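Local coordinates for uncharacterized protein (Bacteroides ovatus CL02T12C04, PDB 6PTM) that probably acts as a family GH42 exo-carrageenase, hydrolysing sugar units from the ends of carrageenan chains, at residues Thr68-Thr73 and Met544-Ser549; Lys144-Pro149 and Glu747-Leu752; Gly167-Leu172 and Val550-Met555; Glu470-Ser475 and Gln505-Cys510. All coordinates share one frame; numbering follows the deposited sequence.

Contact 1 (Thr68-Thr73 and Met544-Ser549); sequences TLKEET and MIDLNS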
loop_
_atom_site.group_PDB
_atom_site.type_symbol
_atom_site.label_atom_id
_atom_site.label_comp_id
_atom_site.label_asym_id
_atom_site.label_seq_id
_atom_site.Cartn_x
_atom_site.Cartn_y
_atom_site.Cartn_z
ATOM N N THR A 68 4.041 8.262 29.377
ATOM C CA THR A 68 2.789 8.981 29.023
ATOM C C THR A 68 2.821 9.427 27.553
ATOM O O THR A 68 2.082 10.364 27.206
ATOM C CB THR A 68 2.552 10.214 29.906
ATOM O OG1 THR A 68 3.738 11.002 29.915
ATOM C CG2 THR A 68 2.181 9.860 31.317
ATOM N N LEU A 69 3.630 8.809 26.698
ATOM C CA LEU A 69 3.697 9.207 25.262
ATOM C C LEU A 69 2.286 9.253 24.655
ATOM O O LEU A 69 1.959 10.224 23.956
ATOM C CB LEU A 69 4.613 8.259 24.482
ATOM C CG LEU A 69 4.684 8.493 22.980
ATOM C CD1 LEU A 69 5.235 9.893 22.658
ATOM C CD2 LEU A 69 5.555 7.420 22.338
ATOM N N LYS A 70 1.468 8.240 24.912
ATOM C CA LYS A 70 0.142 8.119 24.257
ATOM C C LYS A 70 -0.709 9.349 24.627
ATOM O O LYS A 70 -1.196 10.000 23.727
ATOM C CB LYS A 70 -0.469 6.795 24.690
ATOM C CG LYS A 70 -1.813 6.474 24.084
ATOM C CD LYS A 70 -2.265 5.086 24.458
ATOM C CE LYS A 70 -3.671 4.827 23.970
ATOM N NZ LYS A 70 -4.048 3.414 24.161
ATOM N N GLU A 71 -0.816 9.661 25.921
ATOM C CA GLU A 71 -1.651 10.774 26.440
ATOM C C GLU A 71 -1.056 12.119 26.002
ATOM O O GLU A 71 -1.844 13.040 25.665
ATOM C CB GLU A 71 -1.828 10.644 27.945
ATOM C CG GLU A 71 -2.719 9.481 28.356
ATOM C CD GLU A 71 -1.990 8.148 28.412
ATOM O OE1 GLU A 71 -0.732 8.160 28.425
ATOM O OE2 GLU A 71 -2.684 7.102 28.439
ATOM N N GLU A 72 0.264 12.259 25.988
ATOM C CA GLU A 72 0.908 13.496 25.470
ATOM C C GLU A 72 0.573 13.708 23.998
ATOM O O GLU A 72 0.417 14.881 23.572
ATOM C CB GLU A 72 2.423 13.446 25.613
ATOM C CG GLU A 72 2.888 13.544 27.051
ATOM C CD GLU A 72 4.374 13.259 27.145
ATOM O OE1 GLU A 72 5.093 13.762 26.277
ATOM O OE2 GLU A 72 4.782 12.470 27.985
ATOM N N THR A 73 0.490 12.625 23.224
ATOM C CA THR A 73 0.123 12.693 21.789
ATOM C C THR A 73 -1.315 13.192 21.687
ATOM O O THR A 73 -1.584 14.094 20.867
ATOM C CB THR A 73 0.330 11.346 21.086
ATOM O OG1 THR A 73 1.720 11.028 21.178
ATOM C CG2 THR A 73 -0.129 11.381 19.648
ATOM N N MET A 544 0.468 3.437 16.040
ATOM C CA MET A 544 1.941 3.266 15.912
ATOM C C MET A 544 2.530 2.932 17.292
ATOM O O MET A 544 3.407 2.027 17.404
ATOM C CB MET A 544 2.591 4.521 15.319
ATOM C CG MET A 544 2.144 4.842 13.902
ATOM S SD MET A 544 2.515 3.507 12.724
ATOM C CE MET A 544 0.897 3.183 12.031
ATOM N N ILE A 545 2.069 3.628 18.331
ATOM C CA ILE A 545 2.588 3.390 19.704
ATOM C C ILE A 545 2.347 1.935 20.091
ATOM O O ILE A 545 3.268 1.315 20.672
ATOM C CB ILE A 545 1.931 4.341 20.709
ATOM C CG1 ILE A 545 2.506 5.749 20.561
ATOM C CG2 ILE A 545 2.056 3.740 22.111
ATOM C CD1 ILE A 545 1.766 6.818 21.338
ATOM N N ASP A 546 1.140 1.423 19.848
ATOM C CA ASP A 546 0.852 0.014 20.201
ATOM C C ASP A 546 1.655 -0.928 19.300
ATOM O O ASP A 546 2.266 -1.888 19.822
ATOM C CB ASP A 546 -0.633 -0.315 20.171
ATOM C CG ASP A 546 -1.392 0.254 21.355
ATOM O OD1 ASP A 546 -0.764 0.484 22.407
ATOM O OD2 ASP A 546 -2.583 0.499 21.188
ATOM N N LEU A 547 1.679 -0.694 17.987
ATOM C CA LEU A 547 2.474 -1.572 17.092
ATOM C C LEU A 547 3.958 -1.560 17.525
ATOM O O LEU A 547 4.579 -2.618 17.585
ATOM C CB LEU A 547 2.313 -1.089 15.650
ATOM C CG LEU A 547 0.954 -1.266 14.993
ATOM C CD1 LEU A 547 0.894 -0.379 13.767
ATOM C CD2 LEU A 547 0.742 -2.714 14.619
ATOM N N ASN A 548 4.536 -0.397 17.810
ATOM C CA ASN A 548 5.933 -0.334 18.318
ATOM C C ASN A 548 6.093 -1.244 19.542
ATOM O O ASN A 548 7.120 -1.921 19.643
ATOM C CB ASN A 548 6.379 1.102 18.591
ATOM C CG ASN A 548 6.612 1.878 17.314
ATOM O OD1 ASN A 548 6.664 1.292 16.225
ATOM N ND2 ASN A 548 6.690 3.199 17.434
ATOM N N SER A 549 5.131 -1.249 20.443
ATOM C CA SER A 549 5.211 -1.927 21.759
ATOM C C SER A 549 5.264 -3.435 21.529
ATOM O O SER A 549 5.758 -4.161 22.431
ATOM C CB SER A 549 4.060 -1.531 22.668
ATOM O OG SER A 549 2.842 -2.214 22.375
HETATM O O HOH W 1 -2.043 1.751 24.373
#
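The flat group that Asp546 turns to Lys70 is its carboxylate, which is met across the contact through its oxygens and not over a face. The setting is a nearly antiparallel helix pair, the axes of the short segments 69-73 and 544-549 lying 11.3 Å apart at 165°. Helix 69-90, in the N-terminal helical region, lies on helix 534-549, which follows the eighth strand of a barrel of the TIM type, the catalytic fold of GH42 enzymes. One water accepts from Lys70 NZ at 2.6 Å and donates to Asp546 OD1 at 2.7 Å. The direct separation, 4.4 Å between Lys70 NZ and Asp546 OD2, is too long for a salt bridge. Each charge has its own close mate elsewhere, Glu134 for Lys70 and Arg490 for Asp546, and the water joins two ion pairs.

Ile545 makes the apolar part of the contact from its helix, filling the space between the helices at Leu69 and Lys70. Its CG1 stands anti to the carbonyl carbon (chi1 -75°), and with CD1 extended beyond it the methyl lands on the first turn of the other helix. There Ile545 CD1 lies 3.6 Å from Lys70 CA and 3.7 Å from Leu69 CG, while Leu69 CD2 crosses Ile545 CG1 at a slant. Just beyond, Leu69 O takes two bonds from Thr73, N and OG1 (2.9 Å to the hydroxyl), from opposite faces of the carbonyl plane.

Contact 2 (Lys144-Pro149 and Glu747-Leu752); sequences KRLPTP and EVLTGL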
loop_
_atom_site.group_PDB
_atom_site.type_symbol
_atom_site.label_atom_id
_atom_site.label_comp_id
_atom_site.label_asym_id
_atom_site.label_seq_id
_atom_site.Cartn_x
_atom_site.Cartn_y
_atom_site.Cartn_z
ATOM N N LYS A 144 -2.055 -3.010 32.182
ATOM C CA LYS A 144 -0.587 -3.119 32.047
ATOM C C LYS A 144 -0.180 -2.379 30.772
ATOM O O LYS A 144 -0.671 -2.727 29.699
ATOM C CB LYS A 144 -0.182 -4.596 32.049
ATOM C CG LYS A 144 1.324 -4.851 31.944
ATOM C CD LYS A 144 1.717 -6.316 32.081
ATOM C CE LYS A 144 1.164 -7.175 30.966
ATOM N NZ LYS A 144 2.071 -7.140 29.809
ATOM N N ARG A 145 0.693 -1.386 30.888
ATOM C CA ARG A 145 1.224 -0.637 29.720
ATOM C C ARG A 145 2.571 -1.208 29.302
ATOM O O ARG A 145 3.502 -1.119 30.050
ATOM C CB ARG A 145 1.377 0.849 30.023
ATOM C CG ARG A 145 1.954 1.637 28.858
ATOM C CD ARG A 145 1.587 3.084 28.994
ATOM N NE ARG A 145 0.162 3.307 28.760
ATOM C CZ ARG A 145 -0.394 4.510 28.794
ATOM N NH1 ARG A 145 0.357 5.559 29.048
ATOM N NH2 ARG A 145 -1.673 4.689 28.524
ATOM N N LEU A 146 2.670 -1.725 28.086
ATOM C CA LEU A 146 3.947 -2.236 27.568
ATOM C C LEU A 146 4.880 -1.065 27.330
ATOM O O LEU A 146 4.414 0.028 26.999
ATOM C CB LEU A 146 3.672 -2.990 26.276
ATOM C CG LEU A 146 2.844 -4.253 26.454
ATOM C CD1 LEU A 146 2.616 -4.918 25.108
ATOM C CD2 LEU A 146 3.523 -5.206 27.433
ATOM N N PRO A 147 6.206 -1.298 27.449
ATOM C CA PRO A 147 7.186 -0.317 27.020
ATOM C C PRO A 147 6.988 0.056 25.547
ATOM O O PRO A 147 6.699 -0.834 24.705
ATOM C CB PRO A 147 8.543 -1.029 27.182
ATOM C CG PRO A 147 8.282 -2.193 28.141
ATOM C CD PRO A 147 6.821 -2.560 27.927
ATOM N N THR A 148 7.223 1.324 25.217
ATOM C CA THR A 148 7.084 1.824 23.829
ATOM C C THR A 148 8.096 2.948 23.642
ATOM O O THR A 148 8.329 3.701 24.575
ATOM C CB THR A 148 5.624 2.209 23.535
ATOM O OG1 THR A 148 5.480 2.278 22.121
ATOM C CG2 THR A 148 5.210 3.520 24.159
ATOM N N PRO A 149 8.790 3.008 22.481
ATOM C CA PRO A 149 9.884 3.964 22.287
ATOM C C PRO A 149 9.375 5.377 21.988
ATOM O O PRO A 149 8.311 5.516 21.403
ATOM C CB PRO A 149 10.634 3.430 21.086
ATOM C CG PRO A 149 9.558 2.700 20.292
ATOM C CD PRO A 149 8.635 2.097 21.335
ATOM N N GLU A 747 -5.305 -10.352 26.799
ATOM C CA GLU A 747 -5.026 -9.247 25.857
ATOM C C GLU A 747 -3.555 -8.851 25.997
ATOM O O GLU A 747 -3.142 -8.435 27.083
ATOM C CB GLU A 747 -5.942 -8.073 26.188
ATOM C CG GLU A 747 -7.409 -8.404 25.962
ATOM C CD GLU A 747 -8.336 -7.212 26.058
ATOM O OE1 GLU A 747 -7.874 -6.184 26.502
ATOM O OE2 GLU A 747 -9.507 -7.341 25.686
ATOM N N VAL A 748 -2.800 -8.926 24.912
ATOM C CA VAL A 748 -1.349 -8.559 24.933
ATOM C C VAL A 748 -1.198 -7.095 25.363
ATOM O O VAL A 748 -0.375 -6.799 26.245
ATOM C CB VAL A 748 -0.711 -8.834 23.564
ATOM C CG1 VAL A 748 0.687 -8.222 23.453
ATOM C CG2 VAL A 748 -0.714 -10.323 23.289
ATOM N N LEU A 749 -2.010 -6.201 24.835
ATOM C CA LEU A 749 -1.772 -4.750 25.017
ATOM C C LEU A 749 -2.220 -4.290 26.411
ATOM O O LEU A 749 -1.729 -3.245 26.855
ATOM C CB LEU A 749 -2.488 -3.976 23.902
ATOM C CG LEU A 749 -1.988 -4.265 22.491
ATOM C CD1 LEU A 749 -2.820 -3.512 21.447
ATOM C CD2 LEU A 749 -0.513 -3.928 22.349
ATOM N N THR A 750 -3.146 -4.990 27.070
ATOM C CA THR A 750 -3.797 -4.474 28.303
ATOM C C THR A 750 -3.428 -5.354 29.492
ATOM O O THR A 750 -3.526 -4.843 30.611
ATOM C CB THR A 750 -5.325 -4.412 28.212
ATOM O OG1 THR A 750 -5.886 -5.706 27.960
ATOM C CG2 THR A 750 -5.812 -3.419 27.176
ATOM N N GLY A 751 -3.016 -6.603 29.241
ATOM C CA GLY A 751 -2.895 -7.634 30.269
ATOM C C GLY A 751 -4.235 -8.131 30.786
ATOM O O GLY A 751 -4.199 -9.025 31.605
ATOM N N LEU A 752 -5.381 -7.628 30.330
ATOM C CA LEU A 752 -6.685 -8.113 30.848
ATOM C C LEU A 752 -6.961 -9.547 30.385
ATOM O O LEU A 752 -6.664 -9.924 29.238
ATOM C CB LEU A 752 -7.811 -7.188 30.394
ATOM C CG LEU A 752 -7.735 -5.747 30.919
ATOM C CD1 LEU A 752 -8.661 -4.862 30.132
ATOM C CD2 LEU A 752 -8.055 -5.662 32.414
HETATM O O HOH W 2 1.150 -8.402 27.512
HETATM O O HOH W 3 0.121 -5.261 28.639
HETATM O O HOH W 4 0.389 -1.384 26.357
#
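Lys144 N donates to Thr750 O at 2.8 Å, the one direct hydrogen bond between two irregular loops. It is nearly straight (168°), yet the donor stands well above the carbonyl plane, off the lone pairs. The remaining polar links run through water. Lys144 bends at chi3 (64°) and chi4 (86°), bringing NZ round over its own Leu146, facing Val748 O at 4.3 Å. Two waters accept from it and both donate to Val748 O, one at 2.5 Å; the second also donates to Lys144 O. A third water takes the N-H of Leu146 and donates to Leu749 O. Lys144 O and Leu749 O, both acceptors, approach to 3.1 Å with no bond between them.

The loop 747-752 leaves the edge strand 742-747 of the C-terminal antiparallel sheet, so the contact ties that beta domain to the segment leading into the barrel. Within it Thr750 OG1 accepts from Leu752 N, an ST turn, and donates to Glu747 OE1.

Leu146 makes the apolar contact: its CD1 sits 4.2 Å from Val748 CG1 and 4.3 Å from Leu749 CD2. Leu146 CD1 also lies 3.7 Å from Val748 O. Gly751 has positive phi, and a beta carbon there would crowd Lys144 CB.

Contact 3 (Gly167-Leu172 and Val550-Met555); sequences GKPVFL and VSDYIM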
loop_
_atom_site.group_PDB
_atom_site.type_symbol
_atom_site.label_atom_id
_atom_site.label_comp_id
_atom_site.label_asym_id
_atom_site.label_seq_id
_atom_site.Cartn_x
_atom_site.Cartn_y
_atom_site.Cartn_z
ATOM N N GLY A 167 17.949 -0.518 17.992
ATOM C CA GLY A 167 18.057 -1.959 17.753
ATOM C C GLY A 167 16.710 -2.665 17.684
ATOM O O GLY A 167 16.732 -3.843 17.617
ATOM N N LYS A 168 15.597 -1.955 17.642
ATOM C CA LYS A 168 14.276 -2.585 17.546
ATOM C C LYS A 168 13.541 -2.073 16.320
ATOM O O LYS A 168 13.659 -0.889 15.985
ATOM C CB LYS A 168 13.499 -2.282 18.825
ATOM C CG LYS A 168 13.983 -3.056 20.036
ATOM C CD LYS A 168 13.621 -4.506 19.850
ATOM C CE LYS A 168 14.349 -5.425 20.789
ATOM N NZ LYS A 168 13.885 -6.804 20.546
ATOM N N PRO A 169 12.687 -2.926 15.703
ATOM C CA PRO A 169 11.758 -2.483 14.664
ATOM C C PRO A 169 10.778 -1.446 15.233
ATOM O O PRO A 169 10.215 -1.644 16.356
ATOM C CB PRO A 169 11.030 -3.750 14.161
ATOM C CG PRO A 169 11.640 -4.906 14.927
ATOM C CD PRO A 169 12.511 -4.355 16.030
ATOM N N VAL A 170 10.571 -0.376 14.452
ATOM C CA VAL A 170 9.491 0.613 14.689
ATOM C C VAL A 170 8.696 0.793 13.385
ATOM O O VAL A 170 9.155 0.347 12.309
ATOM C CB VAL A 170 10.020 1.949 15.242
ATOM C CG1 VAL A 170 10.658 1.765 16.605
ATOM C CG2 VAL A 170 10.983 2.646 14.289
ATOM N N PHE A 171 7.539 1.415 13.516
ATOM C CA PHE A 171 6.602 1.761 12.433
ATOM C C PHE A 171 6.347 3.267 12.479
ATOM O O PHE A 171 6.058 3.795 13.561
ATOM C CB PHE A 171 5.345 0.895 12.569
ATOM C CG PHE A 171 5.676 -0.580 12.635
ATOM C CD1 PHE A 171 6.142 -1.251 11.505
ATOM C CD2 PHE A 171 5.585 -1.282 13.827
ATOM C CE1 PHE A 171 6.501 -2.590 11.569
ATOM C CE2 PHE A 171 5.977 -2.607 13.894
ATOM C CZ PHE A 171 6.424 -3.258 12.768
ATOM N N LEU A 172 6.383 3.923 11.320
ATOM C CA LEU A 172 6.365 5.399 11.231
ATOM C C LEU A 172 5.063 5.909 10.594
ATOM O O LEU A 172 4.600 5.345 9.566
ATOM C CB LEU A 172 7.585 5.893 10.459
ATOM C CG LEU A 172 8.958 5.540 11.047
ATOM C CD1 LEU A 172 10.048 6.293 10.267
ATOM C CD2 LEU A 172 9.073 5.804 12.564
ATOM N N VAL A 550 4.781 -3.905 20.378
ATOM C CA VAL A 550 4.813 -5.356 20.067
ATOM C C VAL A 550 5.511 -5.603 18.728
ATOM O O VAL A 550 5.168 -6.586 18.031
ATOM C CB VAL A 550 3.398 -5.956 20.106
ATOM C CG1 VAL A 550 2.888 -6.018 21.519
ATOM C CG2 VAL A 550 2.394 -5.253 19.199
ATOM N N SER A 551 6.520 -4.805 18.395
ATOM C CA SER A 551 7.037 -4.764 17.006
ATOM C C SER A 551 7.695 -6.101 16.660
ATOM O O SER A 551 7.729 -6.440 15.464
ATOM C CB SER A 551 7.989 -3.602 16.771
ATOM O OG SER A 551 9.118 -3.715 17.614
ATOM N N ASP A 552 8.241 -6.831 17.641
ATOM C CA ASP A 552 8.795 -8.183 17.327
ATOM C C ASP A 552 7.653 -9.110 16.881
ATOM O O ASP A 552 7.827 -9.840 15.873
ATOM C CB ASP A 552 9.635 -8.766 18.466
ATOM C CG ASP A 552 10.959 -8.016 18.676
ATOM O OD1 ASP A 552 11.677 -7.621 17.643
ATOM O OD2 ASP A 552 11.303 -7.831 19.873
ATOM N N TYR A 553 6.514 -9.090 17.578
ATOM C CA TYR A 553 5.335 -9.890 17.177
ATOM C C TYR A 553 4.927 -9.489 15.741
ATOM O O TYR A 553 4.688 -10.363 14.894
ATOM C CB TYR A 553 4.187 -9.701 18.168
ATOM C CG TYR A 553 4.394 -10.301 19.539
ATOM C CD1 TYR A 553 5.401 -11.225 19.803
ATOM C CD2 TYR A 553 3.551 -9.940 20.586
ATOM C CE1 TYR A 553 5.536 -11.786 21.063
ATOM C CE2 TYR A 553 3.682 -10.486 21.846
ATOM C CZ TYR A 553 4.672 -11.419 22.081
ATOM O OH TYR A 553 4.796 -11.969 23.325
ATOM N N ILE A 554 4.873 -8.179 15.477
ATOM C CA ILE A 554 4.401 -7.610 14.195
ATOM C C ILE A 554 5.350 -8.088 13.107
ATOM O O ILE A 554 4.865 -8.635 12.062
ATOM C CB ILE A 554 4.253 -6.078 14.273
ATOM C CG1 ILE A 554 3.221 -5.638 15.311
ATOM C CG2 ILE A 554 3.921 -5.516 12.902
ATOM C CD1 ILE A 554 1.840 -6.252 15.143
ATOM N N MET A 555 6.664 -8.015 13.336
ATOM C CA MET A 555 7.573 -8.475 12.261
ATOM C C MET A 555 7.379 -9.983 12.071
ATOM O O MET A 555 7.418 -10.393 10.937
ATOM C CB MET A 555 9.045 -8.154 12.528
ATOM C CG MET A 555 9.345 -6.697 12.653
ATOM S SD MET A 555 8.799 -5.711 11.213
ATOM C CE MET A 555 9.514 -6.680 9.886
HETATM O O HOH W 5 14.200 -7.520 17.661
#
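Phe171 pushes the far end of its ring into helix 551-559, where Ile554, Ser551 and Met555 receive it; strand 168-175, the first of the TIM-type barrel, thereby packs on this helix, and the segments 168-170 and 551-555 run at 77° to each other. Ile554 CG2 comes obliquely to Phe171 CZ at 3.4 Å, and Ser551 CB approaches CE2 at a similar slant. Met555 makes a Met-aromatic contact at the ring edge, its SD 4.9 Å from the Phe171 centroid and 76° off the normal. Bends at chi2 and chi3 let the sulfur reach the ring while Met555 CG rests 3.7 Å from Pro169 CG. An alanine in place of Phe171 is likely to open a gap at Ile554 CG2 and leave the Met555 sulfur without its aromatic partner. Ser551 also bonds Pro169: its OG donates to Pro169 O at 2.7 Å, tilted 27° off the carbonyl plane.

Further out, Asn548 OD1, on the preceding helix, accepts from Phe171 N. At the solvent side Lys168 and Asp552 cross nearly at a right angle in a salt bridge, NZ to the syn lone pair of OD2 at 2.9 Å. A water accepts from Lys168 NZ and donates to Asp552 OD1 at 2.5 Å.

Contact 4 (Glu470-Ser475 and Gln505-Cys510); sequences EGHMLS and QTWYWC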
loop_
_atom_site.group_PDB
_atom_site.type_symbol
_atom_site.label_atom_id
_atom_site.label_comp_id
_atom_site.label_asym_id
_atom_site.label_seq_id
_atom_site.Cartn_x
_atom_site.Cartn_y
_atom_site.Cartn_z
ATOM N N GLU A 470 1.589 8.153 0.142
ATOM C CA GLU A 470 0.367 8.982 0.179
ATOM C C GLU A 470 -0.783 8.106 0.643
ATOM O O GLU A 470 -1.554 7.643 -0.213
ATOM C CB GLU A 470 0.122 9.606 -1.190
ATOM C CG GLU A 470 -0.959 10.668 -1.176
ATOM C CD GLU A 470 -1.298 11.198 -2.560
ATOM O OE1 GLU A 470 -0.350 11.398 -3.356
ATOM O OE2 GLU A 470 -2.506 11.318 -2.861
ATOM N N GLY A 471 -0.878 7.889 1.950
ATOM C CA GLY A 471 -1.816 6.915 2.531
ATOM C C GLY A 471 -3.254 7.359 2.313
ATOM O O GLY A 471 -3.608 8.506 2.727
ATOM N N HIS A 472 -4.055 6.510 1.664
ATOM C CA HIS A 472 -5.470 6.806 1.337
ATOM C C HIS A 472 -6.356 5.816 2.103
ATOM O O HIS A 472 -7.401 5.375 1.557
ATOM C CB HIS A 472 -5.665 6.866 -0.194
ATOM C CG HIS A 472 -5.272 8.181 -0.782
ATOM N ND1 HIS A 472 -5.979 9.361 -0.506
ATOM C CD2 HIS A 472 -4.251 8.520 -1.603
ATOM C CE1 HIS A 472 -5.374 10.367 -1.119
ATOM N NE2 HIS A 472 -4.294 9.876 -1.793
ATOM N N MET A 473 -5.980 5.502 3.341
ATOM C CA MET A 473 -6.798 4.637 4.249
ATOM C C MET A 473 -7.734 5.469 5.129
ATOM O O MET A 473 -8.519 4.837 5.865
ATOM C CB MET A 473 -5.901 3.762 5.129
ATOM C CG MET A 473 -5.137 2.722 4.314
ATOM S SD MET A 473 -3.356 2.660 4.686
ATOM C CE MET A 473 -3.486 1.980 6.341
ATOM N N LEU A 474 -7.708 6.810 5.052
ATOM C CA LEU A 474 -8.645 7.676 5.840
ATOM C C LEU A 474 -9.619 8.420 4.904
ATOM O O LEU A 474 -10.802 8.407 5.224
ATOM C CB LEU A 474 -7.867 8.650 6.735
ATOM C CG LEU A 474 -6.884 7.982 7.700
ATOM C CD1 LEU A 474 -6.127 9.032 8.492
ATOM C CD2 LEU A 474 -7.609 7.001 8.623
ATOM N N SER A 475 -9.143 9.056 3.819
ATOM C CA SER A 475 -10.009 9.749 2.823
ATOM C C SER A 475 -9.481 9.570 1.387
ATOM O O SER A 475 -8.252 9.312 1.181
ATOM C CB SER A 475 -10.201 11.230 3.180
ATOM O OG SER A 475 -8.977 11.940 3.096
ATOM N N GLN A 505 3.198 8.175 4.956
ATOM C CA GLN A 505 2.886 9.622 4.921
ATOM C C GLN A 505 1.403 9.689 4.586
ATOM O O GLN A 505 1.092 9.430 3.406
ATOM C CB GLN A 505 3.740 10.370 3.902
ATOM C CG GLN A 505 3.519 11.870 4.015
ATOM C CD GLN A 505 4.359 12.674 3.062
ATOM O OE1 GLN A 505 4.553 12.310 1.901
ATOM N NE2 GLN A 505 4.869 13.772 3.570
ATOM N N THR A 506 0.528 9.961 5.560
ATOM C CA THR A 506 -0.941 9.858 5.370
ATOM C C THR A 506 -1.479 11.113 4.659
ATOM O O THR A 506 -1.065 12.234 5.027
ATOM C CB THR A 506 -1.665 9.613 6.692
ATOM O OG1 THR A 506 -1.141 8.421 7.303
ATOM C CG2 THR A 506 -3.165 9.553 6.485
ATOM N N TRP A 507 -2.365 10.929 3.681
ATOM C CA TRP A 507 -3.145 12.042 3.059
ATOM C C TRP A 507 -4.247 12.492 4.027
ATOM O O TRP A 507 -5.119 11.697 4.362
ATOM C CB TRP A 507 -3.748 11.583 1.726
ATOM C CG TRP A 507 -4.597 12.607 1.029
ATOM C CD1 TRP A 507 -5.954 12.741 1.126
ATOM C CD2 TRP A 507 -4.157 13.640 0.118
ATOM N NE1 TRP A 507 -6.384 13.772 0.335
ATOM C CE2 TRP A 507 -5.311 14.348 -0.288
ATOM C CE3 TRP A 507 -2.913 14.051 -0.390
ATOM C CZ2 TRP A 507 -5.260 15.393 -1.214
ATOM C CZ3 TRP A 507 -2.864 15.084 -1.311
ATOM C CH2 TRP A 507 -4.022 15.752 -1.702
ATOM N N TYR A 508 -4.236 13.745 4.513
ATOM C CA TYR A 508 -3.198 14.768 4.352
ATOM C C TYR A 508 -3.399 15.881 5.395
ATOM O O TYR A 508 -4.490 16.050 5.923
ATOM C CB TYR A 508 -3.153 15.427 2.964
ATOM C CG TYR A 508 -4.348 16.250 2.516
ATOM C CD1 TYR A 508 -4.185 17.279 1.594
ATOM C CD2 TYR A 508 -5.645 15.958 2.932
ATOM C CE1 TYR A 508 -5.266 18.012 1.117
ATOM C CE2 TYR A 508 -6.729 16.689 2.475
ATOM C CZ TYR A 508 -6.547 17.709 1.553
ATOM O OH TYR A 508 -7.636 18.403 1.092
ATOM N N TRP A 509 -2.331 16.602 5.712
ATOM C CA TRP A 509 -2.365 17.687 6.723
ATOM C C TRP A 509 -2.289 19.018 5.984
ATOM O O TRP A 509 -1.203 19.625 5.910
ATOM C CB TRP A 509 -1.257 17.514 7.746
ATOM C CG TRP A 509 -1.371 18.371 8.975
ATOM C CD1 TRP A 509 -1.439 19.735 9.063
ATOM C CD2 TRP A 509 -1.329 17.882 10.329
ATOM N NE1 TRP A 509 -1.454 20.126 10.380
ATOM C CE2 TRP A 509 -1.374 19.015 11.178
ATOM C CE3 TRP A 509 -1.250 16.596 10.892
ATOM C CZ2 TRP A 509 -1.348 18.891 12.565
ATOM C CZ3 TRP A 509 -1.229 16.480 12.264
ATOM C CH2 TRP A 509 -1.273 17.613 13.082
ATOM N N CYS A 510 -3.420 19.395 5.407
ATOM C CA CYS A 510 -3.552 20.606 4.567
ATOM C C CYS A 510 -3.745 21.844 5.455
ATOM O O CYS A 510 -3.568 22.941 4.924
ATOM C CB CYS A 510 -4.703 20.454 3.582
ATOM S SG CYS A 510 -4.580 21.629 2.214
HETATM O O HOH W 6 -5.918 9.085 3.975
HETATM O O HOH W 7 -9.303 13.773 1.176
#
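His472 and Trp507 lie side by side and point the same way, their rings meeting obliquely, planes 39° apart, the His472 centroid 4.5 Å from that of the indole five-membered ring. Trp507 CB fits over the histidine face as a CH-pi contact, 3.9 Å from the His472 centroid. Both imidazole nitrogens are engaged almost in the ring plane, NE2 donating to Glu470 OE2 at 2.5 Å and ND1 to Ser475 O at 2.8 Å, so the ring can hardly rotate. With an alanine here, Glu470 OE2 and Ser475 O would probably lose their imidazole donors, leaving the indole less support.

Glu470, its CG anti to the backbone N (chi1 -169°) and its chain extended, carries its carboxylate alongside Trp507, the planes 31° apart; OE1 pairs with Lys394. Tyr508, after a cis peptide bond well known at this place in clan GH-A barrels, covers the indole on the face opposite His472. At the indole edge a water accepts from Trp507 NE1 and bonds Ser475 OG.

Backbone bonds set the register: Gly471 N gives to Gln505 O, and Trp507 N to Gly471 O at 2.9 Å, on a lone pair. These parallel strands, 466-471 and 503-506, are joined by helix 486-498 as a beta-alpha-beta unit. Contact is made at their C-terminal ends, where barrel enzymes carry their active sites. Leu474 packs toward helix 534-549, and Trp175 of strand 168-175, next to 503-506 in the sheet, touches both Thr506 and Leu474.

Contacts 1, 2 and 3 form one cluster, their centres 11 to 14 Å apart and touching pairwise: Arg145 of contact 2 makes a salt bridge with Glu71 of contact 1, Leu547 packs on Ile554 of contact 3, and Val550 on Val748. Successive helices 534-549 and 551-559 supply contacts 1 and 3. Contact 4 stands about 20 Å between centres from contact 1 and 22 Å from contact 3, whose sheet it shares. Along the chain, contact 1 alternates with contacts 2 and 3, contact 3 falls within the span of contact 2, and contact 4 within all three. Contacts 1 and 2, whose segments' nearest ends are 471 and 598 residues apart, gather N-terminal helical region, barrel and C-terminal beta domain.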